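Local coordinates for protein cytochrome P450 (Novosphingobium aromaticivorans, PDB 3OFT) that is a cytochrome P450 (CYP101C1), a haem protein richer in helix than in strand, which holds protoporphyrin IX with its iron inside the fold, at residues I356-L359 / R360-G364; S133-F136 / V137-A141. All blocks are in the same frame, centred on the assembly; numbering follows the deposited sequence.

Contact 1. Residues I356-L359 / R360-G364; sequences IVFL and REWLG
Side by side and pointing the same way, F358 and W362 form the aromatic part of this one-turn contact within helix 348-365. In both residues CG stands anti to the backbone N (chi1 169° in F358), which sends the two rings off in the same direction and lays them alongside. W362 CB lies over one face of the F358 ring, 3.7 Å from F358 CE1, in a CH-pi contact. The rings themselves are nearly parallel but slid apart: the F358 ring and the five-membered ring of W362 have centroids 5.1 Å apart, and F358 CZ sits above the indole plane toward its rim.

Two other pairs follow the same i to i+4 spacing. L359 CD2 meets L363 CD1 at 4.1 Å, a methyl-to-methyl contact. The extended chain of R360 runs alongside I356, bringing NE within 3.5 Å of I356 CG2, which approaches the guanidinium obliquely.

Four backbone hydrogen bonds hold the turn. R360 N to I356 O, E361 N to V357 O and W362 N to F358 O are alike, at 2.8-2.9 Å and about 160°. L363 N to L359 O is longer, 3.1 Å, and more bent, at 147°.

Beyond the turn, E361 OE1 is hydrogen-bonded to Q118 NE2 of helix 107-128, while F358 and L359 pack on helix 221-252 and I356 on helix 267-277. With I356, V357, F358, L359, W362 and L363 buried, this stretch is regular alpha-helix, part of what the P450 fold calls helix L, which follows the haem-ligand cysteine loop.

Contact 2. Residues S133-F136 / V137-A141; sequences SCDF and VSDFA
Strand 133-135 turns into helix 136-141 at nearly a right angle, the two short axes making 97°, and F136 O marks where the helix widens into a pi-type turn by accepting from both F140 N and A141 N. This is a strand-to-helix junction of the P450 fold, its strand paired antiparallel with strand 386-394. The two bonds to F136 O are each 2.9 Å long but differ in direction: A141 N approaches almost in line with the carbonyl, whereas F140 N comes from above its plane in a more bent bond.

At the junction D139 folds back on D135. Its backbone N donates to D135 O, and its OD2 accepts from D135 N at 2.8 Å, met from above the carboxylate plane. OD2 also forms a salt bridge with R131 NH2, which probably offsets the charge of D139 and eases its closeness to the D135 carboxylate (OD1 to D139 OD2, 4.3 Å).

On the buried side, CG anti to N in both F136 (chi1 -176°) and F140 brings the rings alongside, with F140 CB over one face of the F136 ring in a CH-pi contact. The rings are near parallel (18°) but slid apart and barely overlap. A141 adds its methyl obliquely, CB being 4.0 Å from F136 CE2, and the closest approach of the two phenyl groups is F136 CZ to F140 CD2 at 3.5 Å.

The aromatic pairs of contacts 1 and 2 join into one cluster, although the contact centres lie about 15 Å apart and the segments are far separated in sequence. F358 CD1 of contact 1 reaches F140 CE2 of contact 2 at 3.5 Å, with those ring planes at about 55°. F358 CZ and F136 CZ are 3.7 Å apart. W362 meets F136 and F140 edge-to-face, its CH2 lying 3.7 Å from F136 CE1. Helix 221-252 borders the cluster through I243, which touches F358, F136 and F140. The haem is near but not in contact: the side chains of F358 and A141 are each about 11 Å from it.

Contact 1. Residues I356-L359 / R360-G364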
loop_
_atom_site.group_PDB
_atom_site.type_symbol
_atom_site.label_atom_id
_atom_site.label_comp_id
_atom_site.label_asym_id
_atom_site.label_seq_id
_atom_site.Cartn_x
_atom_site.Cartn_y
_atom_site.Cartn_z
ATOM N N ILE A 356 -13.031 5.653 2.788
ATOM C CA ILE A 356 -14.432 6.110 3.085
ATOM C C ILE A 356 -14.500 7.619 3.361
ATOM O O ILE A 356 -15.341 8.337 2.829
ATOM C CB ILE A 356 -15.024 5.315 4.280
ATOM C CG1 ILE A 356 -15.323 3.874 3.827
ATOM C CG2 ILE A 356 -16.261 6.050 4.879
ATOM C CD1 ILE A 356 -15.607 2.860 5.003
ATOM N N VAL A 357 -13.592 8.123 4.173
ATOM C CA VAL A 357 -13.619 9.542 4.494
ATOM C C VAL A 357 -13.315 10.423 3.256
ATOM O O VAL A 357 -13.902 11.520 3.062
ATOM C CB VAL A 357 -12.681 9.712 5.718
ATOM C CG1 VAL A 357 -11.513 10.680 5.532
ATOM C CG2 VAL A 357 -13.508 9.785 6.997
ATOM N N PHE A 358 -12.405 9.921 2.421
ATOM C CA PHE A 358 -12.116 10.556 1.142
ATOM C C PHE A 358 -13.352 10.642 0.252
ATOM O O PHE A 358 -13.685 11.718 -0.273
ATOM C CB PHE A 358 -10.968 9.840 0.398
ATOM C CG PHE A 358 -10.843 10.304 -1.011
ATOM C CD1 PHE A 358 -10.405 11.599 -1.278
ATOM C CD2 PHE A 358 -11.256 9.503 -2.064
ATOM C CE1 PHE A 358 -10.372 12.076 -2.546
ATOM C CE2 PHE A 358 -11.223 9.975 -3.358
ATOM C CZ PHE A 358 -10.776 11.265 -3.605
ATOM N N LEU A 359 -14.058 9.523 0.112
ATOM C CA LEU A 359 -15.270 9.491 -0.688
ATOM C C LEU A 359 -16.300 10.443 -0.094
ATOM O O LEU A 359 -16.947 11.178 -0.818
ATOM C CB LEU A 359 -15.841 8.068 -0.762
ATOM C CG LEU A 359 -14.994 7.070 -1.575
ATOM C CD1 LEU A 359 -15.400 5.612 -1.356
ATOM C CD2 LEU A 359 -15.087 7.432 -3.054
ATOM N N ARG A 360 -16.457 10.446 1.224
ATOM C CA ARG A 360 -17.491 11.289 1.823
ATOM C C ARG A 360 -17.186 12.751 1.533
ATOM O O ARG A 360 -18.073 13.527 1.157
ATOM C CB ARG A 360 -17.563 11.112 3.343
ATOM C CG ARG A 360 -18.177 9.824 3.770
ATOM C CD ARG A 360 -18.359 9.759 5.312
ATOM N NE ARG A 360 -18.732 8.380 5.613
ATOM C CZ ARG A 360 -19.877 7.788 5.226
ATOM N NH1 ARG A 360 -20.826 8.459 4.564
ATOM N NH2 ARG A 360 -20.098 6.508 5.515
ATOM N N GLU A 361 -15.947 13.140 1.725
ATOM C CA GLU A 361 -15.615 14.550 1.568
ATOM C C GLU A 361 -15.510 15.012 0.144
ATOM O O GLU A 361 -15.966 16.135 -0.157
ATOM C CB GLU A 361 -14.356 14.909 2.348
ATOM C CG GLU A 361 -14.597 14.983 3.849
ATOM C CD GLU A 361 -15.691 15.995 4.256
ATOM O OE1 GLU A 361 -16.487 15.668 5.161
ATOM O OE2 GLU A 361 -15.741 17.104 3.684
ATOM N N TRP A 362 -14.928 14.178 -0.727
ATOM C CA TRP A 362 -14.713 14.551 -2.131
ATOM C C TRP A 362 -16.020 14.622 -2.887
ATOM O O TRP A 362 -16.311 15.634 -3.573
ATOM C CB TRP A 362 -13.758 13.566 -2.843
ATOM C CG TRP A 362 -13.230 14.034 -4.195
ATOM C CD1 TRP A 362 -13.640 13.616 -5.433
ATOM C CD2 TRP A 362 -12.186 14.981 -4.422
ATOM N NE1 TRP A 362 -12.917 14.264 -6.423
ATOM C CE2 TRP A 362 -12.017 15.103 -5.821
ATOM C CE3 TRP A 362 -11.397 15.764 -3.575
ATOM C CZ2 TRP A 362 -11.087 15.983 -6.400
ATOM C CZ3 TRP A 362 -10.453 16.614 -4.148
ATOM C CH2 TRP A 362 -10.309 16.712 -5.554
ATOM N N LEU A 363 -16.811 13.558 -2.767
ATOM C CA LEU A 363 -18.147 13.534 -3.350
ATOM C C LEU A 363 -19.093 14.554 -2.742
ATOM O O LEU A 363 -19.855 15.172 -3.469
ATOM C CB LEU A 363 -18.746 12.130 -3.248
ATOM C CG LEU A 363 -18.023 11.098 -4.117
ATOM C CD1 LEU A 363 -18.466 9.673 -3.760
ATOM C CD2 LEU A 363 -18.277 11.341 -5.570
ATOM N N GLY A 364 -19.076 14.694 -1.418
ATOM C CA GLY A 364 -19.946 15.629 -0.729
ATOM C C GLY A 364 -19.584 17.082 -1.003
ATOM O O GLY A 364 -20.470 17.931 -1.144
#

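Contact 2. Residues S133-F136 / V137-A141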
loop_
_atom_site.group_PDB
_atom_site.type_symbol
_atom_site.label_atom_id
_atom_site.label_comp_id
_atom_site.label_asym_id
_atom_site.label_seq_id
_atom_site.Cartn_x
_atom_site.Cartn_y
_atom_site.Cartn_z
ATOM N N SER A 133 -9.596 22.898 -11.361
ATOM C CA SER A 133 -8.747 21.861 -11.871
ATOM C C SER A 133 -7.665 21.526 -10.856
ATOM O O SER A 133 -7.369 22.311 -9.960
ATOM C CB SER A 133 -8.095 22.292 -13.186
ATOM O OG SER A 133 -7.153 23.294 -12.943
ATOM N N CYS A 134 -7.073 20.347 -10.988
ATOM C CA CYS A 134 -5.914 20.020 -10.155
ATOM C C CYS A 134 -5.129 18.934 -10.827
ATOM O O CYS A 134 -5.637 18.253 -11.721
ATOM C CB CYS A 134 -6.314 19.588 -8.734
ATOM S SG CYS A 134 -7.226 18.020 -8.668
ATOM N N ASP A 135 -3.877 18.788 -10.394
ATOM C CA ASP A 135 -3.081 17.609 -10.709
ATOM C C ASP A 135 -3.246 16.760 -9.461
ATOM O O ASP A 135 -2.557 16.946 -8.472
ATOM C CB ASP A 135 -1.624 18.022 -11.002
ATOM C CG ASP A 135 -1.515 19.000 -12.194
ATOM O OD1 ASP A 135 -0.989 20.132 -12.012
ATOM O OD2 ASP A 135 -1.982 18.634 -13.309
ATOM N N PHE A 136 -4.192 15.831 -9.514
ATOM C CA PHE A 136 -4.688 15.174 -8.309
ATOM C C PHE A 136 -3.613 14.388 -7.562
ATOM O O PHE A 136 -3.640 14.338 -6.343
ATOM C CB PHE A 136 -5.855 14.259 -8.648
ATOM C CG PHE A 136 -6.488 13.621 -7.436
ATOM C CD1 PHE A 136 -7.499 14.279 -6.761
ATOM C CD2 PHE A 136 -6.047 12.373 -6.959
ATOM C CE1 PHE A 136 -8.089 13.711 -5.634
ATOM C CE2 PHE A 136 -6.621 11.796 -5.833
ATOM C CZ PHE A 136 -7.669 12.476 -5.177
ATOM N N VAL A 137 -2.685 13.776 -8.280
ATOM C CA VAL A 137 -1.621 13.025 -7.623
ATOM C C VAL A 137 -0.748 13.975 -6.809
ATOM O O VAL A 137 -0.499 13.718 -5.623
ATOM C CB VAL A 137 -0.762 12.199 -8.617
ATOM C CG1 VAL A 137 0.477 11.608 -7.934
ATOM C CG2 VAL A 137 -1.607 11.128 -9.283
ATOM N N SER A 138 -0.264 15.057 -7.427
ATOM C CA SER A 138 0.656 15.904 -6.692
ATOM C C SER A 138 -0.068 16.857 -5.728
ATOM O O SER A 138 0.496 17.218 -4.706
ATOM C CB SER A 138 1.624 16.654 -7.631
ATOM O OG SER A 138 0.893 17.370 -8.581
ATOM N N ASP A 139 -1.314 17.247 -6.032
ATOM C CA ASP A 139 -2.056 18.222 -5.189
ATOM C C ASP A 139 -2.859 17.574 -4.062
ATOM O O ASP A 139 -3.202 18.241 -3.074
ATOM C CB ASP A 139 -3.038 19.076 -6.035
ATOM C CG ASP A 139 -2.348 19.856 -7.146
ATOM O OD1 ASP A 139 -1.154 20.161 -6.984
ATOM O OD2 ASP A 139 -2.985 20.160 -8.178
ATOM N N PHE A 140 -3.207 16.296 -4.212
ATOM C CA PHE A 140 -4.045 15.668 -3.195
ATOM C C PHE A 140 -3.472 14.330 -2.737
ATOM O O PHE A 140 -3.240 14.152 -1.547
ATOM C CB PHE A 140 -5.504 15.496 -3.683
ATOM C CG PHE A 140 -6.477 15.167 -2.572
ATOM C CD1 PHE A 140 -7.235 16.165 -1.978
ATOM C CD2 PHE A 140 -6.600 13.838 -2.095
ATOM C CE1 PHE A 140 -8.152 15.853 -0.943
ATOM C CE2 PHE A 140 -7.494 13.517 -1.081
ATOM C CZ PHE A 140 -8.251 14.501 -0.479
ATOM N N ALA A 141 -3.312 13.379 -3.660
ATOM C CA ALA A 141 -3.021 11.992 -3.263
ATOM C C ALA A 141 -1.734 11.883 -2.481
ATOM O O ALA A 141 -1.667 11.129 -1.523
ATOM C CB ALA A 141 -2.968 11.032 -4.523
#